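Local structure of necrotic enteritis toxin B (Clostridium perfringens, 4I0N) at residues K106-K111 with R155-K160. The protein is a pore-forming toxin of the leukocidin/hemolysin family with an alpha-hemolysin fold, and probably assembles into a transmembrane pore in target membranes. Sequence-based numbering, arbitrary orientation.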
loop_
_atom_site.group_PDB
_atom_site.type_symbol
_atom_site.label_atom_id
_atom_site.label_comp_id
_atom_site.label_asym_id
_atom_site.label_seq_id
_atom_site.Cartn_x
_atom_site.Cartn_y
_atom_site.Cartn_z
ATOM N N LYS A 106 7.289 9.185 -1.311
ATOM C CA LYS A 106 6.896 10.237 -2.236
ATOM C C LYS A 106 7.312 9.922 -3.662
ATOM O O LYS A 106 8.137 9.034 -3.900
ATOM C CB LYS A 106 7.452 11.603 -1.801
ATOM C CG LYS A 106 7.076 11.996 -0.355
ATOM C CD LYS A 106 6.993 13.531 -0.123
ATOM C CE LYS A 106 5.666 14.134 -0.589
ATOM N NZ LYS A 106 4.456 13.404 -0.048
ATOM N N ASN A 107 6.718 10.664 -4.603
ATOM C CA ASN A 107 7.028 10.530 -6.016
ATOM C C ASN A 107 6.916 9.076 -6.486
ATOM O O ASN A 107 5.932 8.393 -6.140
ATOM C CB ASN A 107 8.402 11.176 -6.292
ATOM C CG ASN A 107 8.433 12.634 -5.873
ATOM O OD1 ASN A 107 9.198 13.031 -4.985
ATOM N ND2 ASN A 107 7.577 13.439 -6.491
ATOM N N THR A 108 7.888 8.600 -7.266
ATOM C CA THR A 108 7.877 7.219 -7.751
ATOM C C THR A 108 9.155 6.501 -7.349
ATOM O O THR A 108 10.257 7.038 -7.546
ATOM C CB THR A 108 7.713 7.180 -9.263
ATOM O OG1 THR A 108 6.486 7.836 -9.590
ATOM C CG2 THR A 108 7.702 5.746 -9.817
ATOM N N ILE A 109 9.001 5.298 -6.799
ATOM C CA ILE A 109 10.139 4.487 -6.334
ATOM C C ILE A 109 10.122 3.146 -7.041
ATOM O O ILE A 109 9.152 2.400 -6.951
ATOM C CB ILE A 109 10.137 4.333 -4.784
ATOM C CG1 ILE A 109 10.177 5.736 -4.158
ATOM C CG2 ILE A 109 11.298 3.424 -4.319
ATOM C CD1 ILE A 109 10.003 5.809 -2.671
ATOM N N ASP A 110 11.192 2.874 -7.781
ATOM C CA ASP A 110 11.310 1.654 -8.550
ATOM C C ASP A 110 12.166 0.625 -7.794
ATOM O O ASP A 110 12.200 -0.534 -8.188
ATOM C CB ASP A 110 11.988 1.911 -9.905
ATOM C CG ASP A 110 11.077 2.544 -10.936
ATOM O OD1 ASP A 110 9.925 2.925 -10.628
ATOM O OD2 ASP A 110 11.542 2.661 -12.093
ATOM N N LYS A 111 12.887 1.057 -6.751
ATOM C CA LYS A 111 13.778 0.164 -5.981
ATOM C C LYS A 111 12.961 -0.902 -5.274
ATOM O O LYS A 111 11.861 -0.615 -4.786
ATOM C CB LYS A 111 14.529 0.956 -4.903
ATOM C CG LYS A 111 15.352 2.126 -5.414
ATOM C CD LYS A 111 16.420 1.663 -6.387
ATOM C CE LYS A 111 17.235 2.825 -6.993
ATOM N NZ LYS A 111 17.641 3.847 -5.992
ATOM N N ARG A 155 6.511 -1.148 -8.767
ATOM C CA ARG A 155 6.964 0.194 -8.376
ATOM C C ARG A 155 5.878 0.886 -7.578
ATOM O O ARG A 155 4.704 0.501 -7.668
ATOM C CB ARG A 155 7.303 1.039 -9.616
ATOM C CG ARG A 155 6.151 1.182 -10.587
ATOM C CD ARG A 155 6.401 2.318 -11.608
ATOM N NE ARG A 155 7.730 2.248 -12.197
ATOM C CZ ARG A 155 8.002 1.760 -13.410
ATOM N NH1 ARG A 155 7.023 1.291 -14.192
ATOM N NH2 ARG A 155 9.264 1.733 -13.846
ATOM N N THR A 156 6.267 1.886 -6.793
ATOM C CA THR A 156 5.323 2.672 -6.011
ATOM C C THR A 156 5.198 4.053 -6.654
ATOM O O THR A 156 6.211 4.712 -6.922
ATOM C CB THR A 156 5.819 2.860 -4.577
ATOM O OG1 THR A 156 5.837 1.582 -3.938
ATOM C CG2 THR A 156 4.887 3.828 -3.799
ATOM N N ILE A 157 3.961 4.458 -6.930
ATOM C CA ILE A 157 3.692 5.780 -7.509
ATOM C C ILE A 157 2.789 6.497 -6.522
ATOM O O ILE A 157 1.663 6.050 -6.278
ATOM C CB ILE A 157 2.981 5.663 -8.882
ATOM C CG1 ILE A 157 3.838 4.811 -9.846
ATOM C CG2 ILE A 157 2.646 7.063 -9.454
ATOM C CD1 ILE A 157 3.056 4.194 -10.998
ATOM N N GLN A 158 3.264 7.585 -5.920
ATOM C CA GLN A 158 2.329 8.379 -5.112
ATOM C C GLN A 158 1.457 9.196 -6.065
ATOM O O GLN A 158 1.930 10.136 -6.698
ATOM C CB GLN A 158 3.016 9.268 -4.077
ATOM C CG GLN A 158 1.975 9.945 -3.153
ATOM C CD GLN A 158 2.572 10.699 -1.974
ATOM O OE1 GLN A 158 3.522 11.468 -2.128
ATOM N NE2 GLN A 158 1.988 10.497 -0.781
ATOM N N ARG A 159 0.199 8.798 -6.198
ATOM C CA ARG A 159 -0.695 9.353 -7.220
ATOM C C ARG A 159 -1.489 10.556 -6.725
ATOM O O ARG A 159 -1.927 11.382 -7.534
ATOM C CB ARG A 159 -1.631 8.270 -7.754
ATOM C CG ARG A 159 -2.313 7.448 -6.658
ATOM C CD ARG A 159 -3.249 6.392 -7.225
ATOM N NE ARG A 159 -4.321 6.989 -8.022
ATOM C CZ ARG A 159 -5.461 7.473 -7.533
ATOM N NH1 ARG A 159 -5.712 7.447 -6.231
ATOM N NH2 ARG A 159 -6.364 7.994 -8.359
ATOM N N LYS A 160 -1.669 10.652 -5.407
ATOM C CA LYS A 160 -2.316 11.828 -4.801
ATOM C C LYS A 160 -1.593 12.228 -3.522
ATOM O O LYS A 160 -1.147 11.375 -2.752
ATOM C CB LYS A 160 -3.801 11.559 -4.486
ATOM C CG LYS A 160 -4.671 11.184 -5.691
ATOM C CD LYS A 160 -4.956 12.385 -6.588
ATOM C CE LYS A 160 -5.627 11.937 -7.881
ATOM N NZ LYS A 160 -5.982 13.100 -8.736
HETATM O O HOH W 1 4.599 12.699 -4.239
#
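Residues 106-110 run antiparallel to 155-158: Thr156 N and O both bond the backbone of Ile109, making these two a hydrogen-bonded pair, and Gln158 N adds a nearly linear bond to Asn107 O (2.8 Å). Between these bonds Thr108 and Ile157 form the non-hydrogen-bonded pair, where Thr108 CA also approaches Thr156 O at 3.1 Å in a CA-H...O contact. Their side chains lie alongside each other on one face of the sheet, Thr108 OG1 against both CG1 and CG2 of Ile157 and the threonine methyl CG2 against CG1. At one end Arg155 holds the carboxylate of Asp110 side-on in a salt bridge: NE reaches OD1 at 2.8 Å and NH2 reaches OD2 at 3.0 Å. Both oxygens lie close to the guanidinium plane, but they are met from above the carboxylate, the two planes standing 47° apart. With its chain bent at chi3 (48°), the arginine lies alongside Asp110. In this alpha-hemolysin-like fold the pairing adds the short strand 108-109 to the border of strand 154-162, whose other edge bonds to strand 165-172. The opposite face from Thr108 carries Ile109 and the buried Thr156, whose hydroxyl is held by Gln151 and Tyr149. At the far end Gln158, with CG anti to its own N (chi1 -173°) and an extended chain, stretches beside Lys106. Gln158 OE1 takes Lys106 NZ on a lone pair in the carbonyl plane, 3.0 Å away, and accepts a second bond from a water that also receives Asn107 N. Ser103 of strand 99-104 holds both side chains, its carbonyl oxygen taking Lys106 NZ and its OG bonding Gln158 NE2, so that the amide is held at both OE1 and NE2, which should fix its rotation.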